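ARF-like GTPase (Chlamydomonas reinhardtii, PDB 4M9Q) belongs to the ADP-ribosylation factor family of small GTPases, with a P-loop fold modelled here holding phosphoaminophosphonic acid-guanylate ester and a magnesium ion. Local coordinates at residues Lys4-Leu9 / Glu51-Gly56; Phe102-Pro107 / Asp177-Thr182; Ile110-Gln115 / His139-Cys144. One frame throughout, in Å; residues are numbered along the deposited sequence. Where two conformers were deposited one is given.

Contact 1. Residues Lys4-Leu9 / Glu51-Gly56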
loop_
_atom_site.group_PDB
_atom_site.type_symbol
_atom_site.label_atom_id
_atom_site.label_comp_id
_atom_site.label_asym_id
_atom_site.label_seq_id
_atom_site.Cartn_x
_atom_site.Cartn_y
_atom_site.Cartn_z
ATOM N N LYS A 4 6.682 -0.099 16.166
ATOM C CA LYS A 4 5.566 0.299 15.314
ATOM C C LYS A 4 6.072 0.611 13.921
ATOM O O LYS A 4 7.017 1.370 13.774
ATOM C CB LYS A 4 4.877 1.534 15.890
ATOM C CG LYS A 4 3.787 2.143 14.968
ATOM C CD LYS A 4 2.368 2.073 15.541
ATOM C CE LYS A 4 1.744 3.475 15.594
ATOM N NZ LYS A 4 0.371 3.525 16.179
ATOM N N ILE A 5 5.447 -0.001 12.916
ATOM C CA ILE A 5 5.610 0.321 11.491
ATOM C C ILE A 5 4.350 1.030 11.058
ATOM O O ILE A 5 3.282 0.649 11.483
ATOM C CB ILE A 5 5.601 -0.957 10.612
ATOM C CG1 ILE A 5 6.942 -1.646 10.611
ATOM C CG2 ILE A 5 5.395 -0.664 9.134
ATOM C CD1 ILE A 5 6.990 -2.612 9.460
ATOM N N THR A 6 4.440 1.976 10.137
ATOM C CA THR A 6 3.270 2.578 9.571
ATOM C C THR A 6 3.328 2.305 8.052
ATOM O O THR A 6 4.402 2.389 7.432
ATOM C CB THR A 6 3.244 4.091 9.874
ATOM O OG1 THR A 6 3.273 4.281 11.288
ATOM C CG2 THR A 6 1.993 4.793 9.300
ATOM N N ILE A 7 2.176 1.992 7.472
ATOM C CA ILE A 7 2.083 1.626 6.092
ATOM C C ILE A 7 0.935 2.373 5.464
ATOM O O ILE A 7 -0.110 2.508 6.084
ATOM C CB ILE A 7 1.781 0.143 5.993
ATOM C CG1 ILE A 7 3.016 -0.667 6.243
ATOM C CG2 ILE A 7 1.314 -0.260 4.628
ATOM C CD1 ILE A 7 2.592 -2.117 6.422
ATOM N N ALA A 8 1.122 2.858 4.238
ATOM C CA ALA A 8 0.003 3.479 3.470
ATOM C C ALA A 8 -0.431 2.500 2.457
ATOM O O ALA A 8 0.377 1.923 1.765
ATOM C CB ALA A 8 0.444 4.757 2.768
ATOM N N LEU A 9 -1.735 2.319 2.335
ATOM C CA LEU A 9 -2.334 1.366 1.358
ATOM C C LEU A 9 -2.816 2.224 0.206
ATOM O O LEU A 9 -3.761 2.991 0.358
ATOM C CB LEU A 9 -3.482 0.646 2.053
ATOM C CG LEU A 9 -4.167 -0.641 1.615
ATOM C CD1 LEU A 9 -3.218 -1.631 0.962
ATOM C CD2 LEU A 9 -4.907 -1.258 2.801
ATOM N N GLU A 51 0.430 0.055 11.816
ATOM C CA GLU A 51 -0.611 0.995 11.524
ATOM C C GLU A 51 -0.804 1.089 10.007
ATOM O O GLU A 51 0.145 1.443 9.284
ATOM C CB GLU A 51 -0.201 2.325 12.073
ATOM C CG GLU A 51 -1.346 3.310 12.251
ATOM C CD GLU A 51 -0.893 4.619 12.951
ATOM O OE1 GLU A 51 0.224 5.170 12.681
ATOM O OE2 GLU A 51 -1.663 5.106 13.806
ATOM N N VAL A 52 -2.009 0.751 9.531
ATOM C CA VAL A 52 -2.316 0.814 8.118
ATOM C C VAL A 52 -3.301 1.923 7.764
ATOM O O VAL A 52 -4.384 1.964 8.273
ATOM C CB VAL A 52 -2.906 -0.504 7.616
ATOM C CG1 VAL A 52 -2.957 -0.503 6.105
ATOM C CG2 VAL A 52 -2.066 -1.659 8.113
ATOM N N PHE A 53 -2.903 2.822 6.883
ATOM C CA PHE A 53 -3.775 3.886 6.381
ATOM C C PHE A 53 -4.302 3.530 4.971
ATOM O O PHE A 53 -3.549 3.459 4.024
ATOM C CB PHE A 53 -3.006 5.173 6.349
ATOM C CG PHE A 53 -2.732 5.738 7.712
ATOM C CD1 PHE A 53 -1.449 5.720 8.256
ATOM C CD2 PHE A 53 -3.762 6.326 8.453
ATOM C CE1 PHE A 53 -1.201 6.280 9.486
ATOM C CE2 PHE A 53 -3.508 6.858 9.727
ATOM C CZ PHE A 53 -2.221 6.830 10.245
ATOM N N ASP A 54 -5.593 3.275 4.873
ATOM C CA ASP A 54 -6.227 2.959 3.614
ATOM C C ASP A 54 -6.775 4.257 3.022
ATOM O O ASP A 54 -7.755 4.779 3.497
ATOM C CB ASP A 54 -7.319 1.922 3.866
ATOM C CG ASP A 54 -8.317 1.808 2.714
ATOM O OD1 ASP A 54 -7.953 2.045 1.537
ATOM O OD2 ASP A 54 -9.490 1.467 2.983
ATOM N N LEU A 55 -6.105 4.806 2.027
ATOM C CA LEU A 55 -6.470 6.083 1.461
ATOM C C LEU A 55 -7.323 5.873 0.235
ATOM O O LEU A 55 -7.097 4.935 -0.522
ATOM C CB LEU A 55 -5.213 6.831 1.048
ATOM C CG LEU A 55 -4.469 7.592 2.145
ATOM C CD1 LEU A 55 -4.846 7.140 3.564
ATOM C CD2 LEU A 55 -2.973 7.546 1.929
ATOM N N GLY A 56 -8.269 6.760 -0.000
ATOM C CA GLY A 56 -9.060 6.694 -1.226
ATOM C C GLY A 56 -8.188 6.864 -2.442
ATOM O O GLY A 56 -7.204 7.601 -2.382
#

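Contact 2. Residues Phe102-Pro107 / Asp177-Thr182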
loop_
_atom_site.group_PDB
_atom_site.type_symbol
_atom_site.label_atom_id
_atom_site.label_comp_id
_atom_site.label_asym_id
_atom_site.label_seq_id
_atom_site.Cartn_x
_atom_site.Cartn_y
_atom_site.Cartn_z
ATOM N N PHE A 102 10.112 11.722 0.117
ATOM C CA PHE A 102 10.025 10.917 1.325
ATOM C C PHE A 102 9.934 9.411 1.022
ATOM O O PHE A 102 9.821 8.597 1.955
ATOM C CB PHE A 102 8.812 11.361 2.161
ATOM C CG PHE A 102 8.847 12.815 2.585
ATOM C CD1 PHE A 102 7.836 13.700 2.188
ATOM C CD2 PHE A 102 9.867 13.292 3.375
ATOM C CE1 PHE A 102 7.853 15.028 2.571
ATOM C CE2 PHE A 102 9.904 14.631 3.760
ATOM C CZ PHE A 102 8.893 15.497 3.362
ATOM N N MET A 103 9.960 9.038 -0.261
ATOM C CA MET A 103 9.801 7.647 -0.639
ATOM C C MET A 103 11.114 6.930 -0.821
ATOM O O MET A 103 11.148 5.716 -0.866
ATOM C CB MET A 103 8.959 7.501 -1.899
ATOM C CG MET A 103 7.479 7.169 -1.684
ATOM S SD MET A 103 7.127 5.814 -0.538
ATOM C CE MET A 103 7.252 6.866 0.872
ATOM N N ARG A 104 12.207 7.652 -0.885
ATOM C CA ARG A 104 13.464 7.023 -1.268
ATOM C C ARG A 104 13.802 5.859 -0.313
ATOM O O ARG A 104 13.542 5.930 0.857
ATOM C CB ARG A 104 14.543 8.120 -1.441
ATOM C CG ARG A 104 15.980 7.796 -1.071
ATOM C CD ARG A 104 16.239 8.121 0.397
ATOM N NE ARG A 104 17.553 8.708 0.644
ATOM C CZ ARG A 104 18.000 9.082 1.841
ATOM N NH1 ARG A 104 17.247 8.949 2.918
ATOM N NH2 ARG A 104 19.224 9.607 1.955
ATOM N N ASP A 105 14.265 4.738 -0.853
ATOM C CA ASP A 105 14.577 3.504 -0.062
ATOM C C ASP A 105 13.445 2.786 0.699
ATOM O O ASP A 105 13.709 1.819 1.384
ATOM C CB ASP A 105 15.744 3.769 0.927
ATOM C CG ASP A 105 17.084 4.097 0.209
ATOM O OD1 ASP A 105 17.358 3.552 -0.906
ATOM O OD2 ASP A 105 17.867 4.894 0.775
ATOM N N LYS A 106 12.194 3.239 0.603
ATOM C CA LYS A 106 11.106 2.557 1.280
ATOM C C LYS A 106 10.534 1.462 0.368
ATOM O O LYS A 106 10.386 1.646 -0.869
ATOM C CB LYS A 106 10.022 3.536 1.660
ATOM C CG LYS A 106 10.434 4.473 2.785
ATOM C CD LYS A 106 9.382 5.514 3.082
ATOM C CE LYS A 106 9.822 6.518 4.149
ATOM N NZ LYS A 106 8.797 7.592 4.310
ATOM N N PRO A 107 10.227 0.298 0.951
ATOM C CA PRO A 107 9.791 -0.814 0.149
ATOM C C PRO A 107 8.296 -0.740 -0.220
ATOM O O PRO A 107 7.512 -0.054 0.494
ATOM C CB PRO A 107 10.067 -1.994 1.046
ATOM C CG PRO A 107 9.973 -1.490 2.409
ATOM C CD PRO A 107 10.532 -0.104 2.328
ATOM N N ASP A 177 13.734 3.880 10.628
ATOM C CA ASP A 177 12.774 4.391 11.600
ATOM C C ASP A 177 13.128 5.805 12.045
ATOM O O ASP A 177 12.269 6.692 12.027
ATOM C CB ASP A 177 12.615 3.446 12.781
ATOM C CG ASP A 177 11.537 3.900 13.715
ATOM O OD1 ASP A 177 11.821 4.109 14.928
ATOM O OD2 ASP A 177 10.409 4.078 13.218
ATOM N N PRO A 178 14.396 6.034 12.441
ATOM C CA PRO A 178 14.825 7.402 12.786
ATOM C C PRO A 178 14.542 8.409 11.685
ATOM O O PRO A 178 14.014 9.483 11.969
ATOM C CB PRO A 178 16.329 7.272 12.981
ATOM C CG PRO A 178 16.568 5.843 13.323
ATOM C CD PRO A 178 15.490 5.053 12.623
ATOM N N ARG A 179 14.846 8.042 10.443
ATOM C CA ARG A 179 14.508 8.862 9.304
ATOM C C ARG A 179 13.000 9.105 9.269
ATOM O O ARG A 179 12.574 10.234 9.116
ATOM C CB ARG A 179 14.988 8.215 7.998
ATOM C CG ARG A 179 14.276 8.756 6.754
ATOM C CD ARG A 179 15.147 8.706 5.517
ATOM N NE ARG A 179 14.767 7.619 4.619
ATOM C CZ ARG A 179 13.830 7.694 3.677
ATOM N NH1 ARG A 179 13.094 8.795 3.485
ATOM N NH2 ARG A 179 13.622 6.639 2.922
ATOM N N VAL A 180 12.192 8.068 9.419
ATOM C CA VAL A 180 10.750 8.284 9.376
ATOM C C VAL A 180 10.351 9.229 10.496
ATOM O O VAL A 180 9.654 10.213 10.265
ATOM C CB VAL A 180 9.930 6.974 9.436
ATOM C CG1 VAL A 180 8.435 7.272 9.616
ATOM C CG2 VAL A 180 10.220 6.146 8.188
ATOM N N GLN A 181 10.808 8.945 11.702
ATOM C CA GLN A 181 10.417 9.761 12.856
ATOM C C GLN A 181 10.811 11.196 12.664
ATOM O O GLN A 181 10.028 12.091 12.916
ATOM C CB GLN A 181 11.003 9.184 14.164
ATOM C CG GLN A 181 10.260 7.929 14.640
ATOM C CD GLN A 181 8.772 8.189 14.897
ATOM O OE1 GLN A 181 7.920 7.961 14.037
ATOM N NE2 GLN A 181 8.460 8.697 16.079
ATOM N N THR A 182 12.023 11.407 12.177
ATOM C CA THR A 182 12.540 12.762 11.978
ATOM C C THR A 182 11.798 13.473 10.853
ATOM O O THR A 182 11.341 14.601 11.048
ATOM C CB THR A 182 14.047 12.748 11.643
ATOM O OG1 THR A 182 14.731 11.866 12.547
ATOM C CG2 THR A 182 14.648 14.148 11.761
#

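Contact 3. Residues Ile110-Gln115 / His139-Cys144. With GNP (phosphoaminophosphonic acid-guanylate ester), chain D.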
loop_
_atom_site.group_PDB
_atom_site.type_symbol
_atom_site.label_atom_id
_atom_site.label_comp_id
_atom_site.label_asym_id
_atom_site.label_seq_id
_atom_site.Cartn_x
_atom_site.Cartn_y
_atom_site.Cartn_z
ATOM N N ILE A 110 3.403 -4.862 -3.861
ATOM C CA ILE A 110 2.449 -4.627 -4.897
ATOM C C ILE A 110 1.540 -5.831 -4.959
ATOM O O ILE A 110 2.002 -6.958 -5.163
ATOM C CB ILE A 110 3.156 -4.424 -6.252
ATOM C CG1 ILE A 110 4.098 -3.204 -6.154
ATOM C CG2 ILE A 110 2.130 -4.232 -7.377
ATOM C CD1 ILE A 110 5.275 -3.208 -7.088
ATOM N N PHE A 111 0.249 -5.621 -4.750
ATOM C CA PHE A 111 -0.689 -6.721 -4.852
ATOM C C PHE A 111 -1.383 -6.693 -6.198
ATOM O O PHE A 111 -2.033 -5.739 -6.558
ATOM C CB PHE A 111 -1.714 -6.641 -3.743
ATOM C CG PHE A 111 -1.213 -7.115 -2.409
ATOM C CD1 PHE A 111 -0.876 -8.396 -2.238
ATOM C CD2 PHE A 111 -1.172 -6.274 -1.324
ATOM C CE1 PHE A 111 -0.450 -8.860 -1.003
ATOM C CE2 PHE A 111 -0.772 -6.717 -0.067
ATOM C CZ PHE A 111 -0.387 -8.007 0.092
ATOM N N ALA A 112 -1.211 -7.747 -6.965
ATOM C CA ALA A 112 -1.894 -7.870 -8.260
ATOM C C ALA A 112 -3.244 -8.486 -7.942
ATOM O O ALA A 112 -3.402 -9.703 -7.991
ATOM C CB ALA A 112 -1.113 -8.777 -9.219
ATOM N N ASN A 113 -4.193 -7.641 -7.590
ATOM C CA ASN A 113 -5.467 -8.088 -7.025
ATOM C C ASN A 113 -6.498 -8.591 -8.067
ATOM O O ASN A 113 -6.379 -8.373 -9.267
ATOM C CB ASN A 113 -6.057 -6.968 -6.177
ATOM C CG ASN A 113 -7.214 -7.429 -5.333
ATOM O OD1 ASN A 113 -7.218 -8.563 -4.804
ATOM N ND2 ASN A 113 -8.221 -6.581 -5.212
ATOM N N LYS A 114 -7.493 -9.309 -7.583
ATOM C CA LYS A 114 -8.645 -9.755 -8.414
ATOM C C LYS A 114 -8.281 -10.932 -9.328
ATOM O O LYS A 114 -8.729 -11.001 -10.450
ATOM C CB LYS A 114 -9.220 -8.575 -9.215
ATOM C CG LYS A 114 -9.570 -7.333 -8.354
ATOM C CD LYS A 114 -10.724 -6.528 -8.959
ATOM C CE LYS A 114 -10.948 -5.199 -8.283
ATOM N NZ LYS A 114 -11.867 -4.281 -9.028
ATOM N N GLN A 115 -7.486 -11.868 -8.813
ATOM C CA GLN A 115 -7.052 -13.031 -9.562
ATOM C C GLN A 115 -8.145 -14.065 -9.755
ATOM O O GLN A 115 -7.933 -15.042 -10.457
ATOM C CB GLN A 115 -5.859 -13.698 -8.914
ATOM C CG GLN A 115 -4.586 -12.857 -8.866
ATOM C CD GLN A 115 -3.905 -12.709 -10.202
ATOM O OE1 GLN A 115 -3.849 -13.652 -10.946
ATOM N NE2 GLN A 115 -3.349 -11.544 -10.480
ATOM N N HIS A 139 10.879 -3.962 -4.080
ATOM C CA HIS A 139 9.487 -4.291 -4.267
ATOM C C HIS A 139 9.314 -5.671 -4.688
ATOM O O HIS A 139 10.231 -6.305 -5.225
ATOM C CB HIS A 139 8.857 -3.418 -5.299
ATOM C CG HIS A 139 9.466 -3.559 -6.648
ATOM N ND1 HIS A 139 10.569 -2.891 -6.995
ATOM C CD2 HIS A 139 9.128 -4.383 -7.742
ATOM C CE1 HIS A 139 10.918 -3.234 -8.278
ATOM N NE2 HIS A 139 10.046 -4.167 -8.716
ATOM N N ASN A 140 8.108 -6.161 -4.485
ATOM C CA ASN A 140 7.782 -7.522 -4.874
ATOM C C ASN A 140 6.324 -7.524 -5.233
ATOM O O ASN A 140 5.556 -6.759 -4.629
ATOM C CB ASN A 140 8.025 -8.450 -3.683
ATOM C CG ASN A 140 8.289 -9.883 -4.079
ATOM O OD1 ASN A 140 8.089 -10.299 -5.214
ATOM N ND2 ASN A 140 8.764 -10.654 -3.119
ATOM N N VAL A 141 5.918 -8.392 -6.153
ATOM C CA VAL A 141 4.542 -8.391 -6.621
ATOM C C VAL A 141 3.920 -9.685 -6.228
ATOM O O VAL A 141 4.509 -10.725 -6.449
ATOM C CB VAL A 141 4.452 -8.293 -8.166
ATOM C CG1 VAL A 141 3.001 -8.451 -8.646
ATOM C CG2 VAL A 141 5.092 -6.987 -8.642
ATOM N N PHE A 142 2.726 -9.620 -5.669
ATOM C CA PHE A 142 2.042 -10.785 -5.168
ATOM C C PHE A 142 0.652 -10.791 -5.742
ATOM O O PHE A 142 -0.115 -9.877 -5.507
ATOM C CB PHE A 142 1.896 -10.694 -3.666
ATOM C CG PHE A 142 3.201 -10.655 -2.937
ATOM C CD1 PHE A 142 3.777 -9.447 -2.588
ATOM C CD2 PHE A 142 3.825 -11.823 -2.558
ATOM C CE1 PHE A 142 4.961 -9.403 -1.901
ATOM C CE2 PHE A 142 5.025 -11.788 -1.890
ATOM C CZ PHE A 142 5.598 -10.577 -1.576
ATOM N N PRO A 143 0.321 -11.823 -6.519
ATOM C CA PRO A 143 -1.035 -11.953 -6.942
ATOM C C PRO A 143 -1.935 -12.342 -5.785
ATOM O O PRO A 143 -1.522 -13.116 -4.936
ATOM C CB PRO A 143 -0.985 -13.082 -7.980
ATOM C CG PRO A 143 0.385 -13.619 -7.976
ATOM C CD PRO A 143 1.233 -12.815 -7.080
ATOM N N CYS A 144 -3.189 -11.872 -5.776
ATOM C CA CYS A 144 -4.076 -12.177 -4.674
ATOM C C CYS A 144 -5.516 -11.962 -5.055
ATOM O O CYS A 144 -5.849 -11.480 -6.151
ATOM C CB CYS A 144 -3.756 -11.291 -3.476
ATOM S SG CYS A 144 -4.120 -9.569 -3.831
HETATM P PG GNP D . -11.358 3.455 -3.451
HETATM O O1G GNP D . -11.835 3.382 -1.904
HETATM O O2G GNP D . -9.811 3.684 -3.562
HETATM O O3G GNP D . -12.252 4.499 -4.146
HETATM N N3B GNP D . -11.567 1.896 -4.094
HETATM P PB GNP D . -10.876 0.600 -3.259
HETATM O O1B GNP D . -10.903 0.804 -1.657
HETATM O O2B GNP D . -9.489 0.434 -3.814
HETATM O O3A GNP D . -11.794 -0.598 -3.754
HETATM P PA GNP D . -12.710 -1.560 -2.879
HETATM O O1A GNP D . -13.800 -0.644 -2.479
HETATM O O2A GNP D . -11.829 -2.250 -1.897
HETATM O "O5'" GNP D . -13.149 -2.573 -4.034
HETATM C "C5'" GNP D . -13.669 -2.046 -5.278
HETATM C "C4'" GNP D . -14.640 -3.064 -5.932
HETATM O "O4'" GNP D . -13.859 -4.228 -6.241
HETATM C "C3'" GNP D . -15.701 -3.610 -4.988
HETATM O "O3'" GNP D . -16.824 -4.158 -5.677
HETATM C "C2'" GNP D . -15.058 -4.809 -4.380
HETATM O "O2'" GNP D . -15.945 -5.782 -3.911
HETATM C "C1'" GNP D . -14.354 -5.374 -5.573
HETATM N N9 GNP D . -13.249 -6.295 -5.290
HETATM C C8 GNP D . -12.259 -6.060 -4.430
HETATM N N7 GNP D . -11.370 -7.062 -4.450
HETATM C C5 GNP D . -11.809 -7.972 -5.325
HETATM C C6 GNP D . -11.311 -9.284 -5.773
HETATM O O6 GNP D . -10.265 -9.781 -5.313
HETATM N N1 GNP D . -12.011 -9.909 -6.695
HETATM C C2 GNP D . -13.163 -9.395 -7.229
HETATM N N2 GNP D . -13.790 -10.138 -8.144
HETATM N N3 GNP D . -13.692 -8.196 -6.870
HETATM C C4 GNP D . -13.056 -7.468 -5.891
#

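Contact 1. Residues Lys4-Leu9 / Glu51-Gly56
L9 N donates to F53 O at 2.7 Å, the shortest of the backbone bonds joining strand 4-9 to strand 51-55. I7 sits in the middle of the ladder. Its N reaches E51 O at 2.8 Å, and its O accepts from F53 N at 2.9 Å. E51 N gives to I5 O at one end, while L55 N makes a weak bond to L9 O at the other. The strands run parallel, with 18° between their directions, and T6 is paired with E51 and L9 with D54.

The face carrying T6, A8, E51 and F53 adds side-chain links. E51 holds its CG anti to its own N (chi1 -161°) and stays extended beyond it, which lays the carboxylate alongside the T6 side chain. T6 OG1 gives a weak hydrogen bond to E51 OE1 at 3.5 Å. The other oxygen, OE2, forms a salt bridge with K4 NZ at 3.5 Å. K4 bends at chi2 and chi3 to bring its amine there, at the exposed end of the contact. T6 CG2 meets the F53 ring at its edge, in plane, 3.5 Å from CE1. Y68 meets the same ring.

On the other face, L9 CD2 packs on V52 CG1 at 3.9 Å and also reaches D54 CB. L21 of helix 17-24 lies against L9, V52 and D54. The D54 carboxylate turns to other partners: OD2 is bonded to T18 OG1 and N39 ND2. T18 belongs to the magnesium site, which makes D54 a likely second-shell residue. G56 touches the bound phosphoaminophosphonic acid-guanylate ester. This pair of neighbouring parallel strands is characteristic of the Ras-like P-loop fold: one leads into the P-loop, the other into the DxxG motif that starts at D54.

Contact 2. Residues Phe102-Pro107 / Asp177-Thr182
R179 of the long helix 157-190 reaches across to R104 and K106, which lie on a type II beta turn running from M103 to K106. The contact joins the C-terminal helix of this P-loop fold to the loop ahead of strand 108-113.

R179 does most of the touching. Its CG is anti to its backbone N (chi1 161°), and the chain bends at chi3 to put the guanidinium beside the turn. The R104 side chain bends too, at chi2 and chi3. The two guanidinium planes stand 81° apart, close to perpendicular. R104 NH1 sits over one face of the R179 group, while R179 NE lies at the edge of the R104 group. R104 NH1 and R179 NE are 3.3 Å apart and both are donors, so no bond joins them. R104 CD lies above the same R179 plane, offset toward its rim, 3.9 Å from NH2. R179 NH2 is modelled too close to R104 O, and the exact placing of this guanidinium is therefore doubtful.

Negative charge is close by. E183, one turn further along the helix, forms a long, weak ion pair with R179 and a salt bridge with K106. This shared carboxylate may ease the crowding of positive groups. D105 OD2 is 3.8 Å from R104 NE, a long pairing with the oxygen well out of the guanidinium plane.

K106 is extended beyond CG and crosses R179 at a slant. Its NZ has three partners: a salt bridge with E183 and hydrogen bonds to V72 O and, at 2.8 Å, to F102 O. The F102 bond stays within the loop and ties its start to the end of the turn. The K106 chain touches both helix residues: CE lies 4.0 Å from R179 NH1 and 4.1 Å from V180 CG2.

Contact 3. Residues Ile110-Gln115 / His139-Cys144
I110 and V141 belong to the two parallel strands of the beta-alpha-beta unit made by strand 108-113, helix 123-129 and strand 139-143. I110 N bonds to N140 O at 3.0 Å, and I110 O accepts from F142 N at 2.8 Å. A112 N then gives to F142 O from above the carbonyl plane, 41° out of it.

I110 CB and A112 CB pack on the two methyls of V141, on the face covered by helix 123-129. On the other face the aromatic side chains of F111 and F142 slant across each other, F111 CD1 lying 3.9 Å from F142 CB. C144 has its SG between the backbone N and the carbonyl carbon (chi1 66°). The sulfur is thus close to F111 CB and sits oblique to that ring, 4.7 Å from its centroid. It also comes within 3.4 Å of N113 OD1.

At their C-terminal ends the strands lead into loops of the guanine pocket. N113, K114 and Q115 begin the NKxD motif of small GTPases, and C144 immediately precedes the stretch equivalent to their SAK motif. N113 links these loops to the P-loop: OD1 accepts from A146 N, and ND2 gives to A15 O while lying 3.3 Å from GNP N7. K114 lays its extended chain over one face of the guanine base, with a weak bond from NZ to GNP O4'. The same NZ forms a salt bridge with D80 and bonds to N14 O.

Q115 turns back instead. Its N bonds to C144 O, and the chain, bent at chi2, crosses P143 with CD 3.7 Å from the proline CB. Q115 NE2 also bonds to A121 O. A112 O is gripped twice, by Q115 NE2 and C144 N, which approach from opposite faces of its plane, both at 3.1 Å.

Overall arrangement
Contacts 1 and 3 lie in one mixed sheet, about 17 Å apart between centres, separated by strand 74-80. Both run out to the bound phosphoaminophosphonic acid-guanylate ester: contact 1 at the phosphate and magnesium end, contact 3 at the guanine base. The D54 side chain is about 4 Å from the magnesium ion, that of N113 about 11 Å. Contact 2 stands away from the pocket. Its centre is about 14 Å from that of contact 1 and about 23 Å from that of contact 3, with which it lies on opposite sides of the chain's centre. Loop 102-107 leads into strand 108-113 of contact 3. Helix 157-190 of contact 2 follows strand 139-143 in the chain.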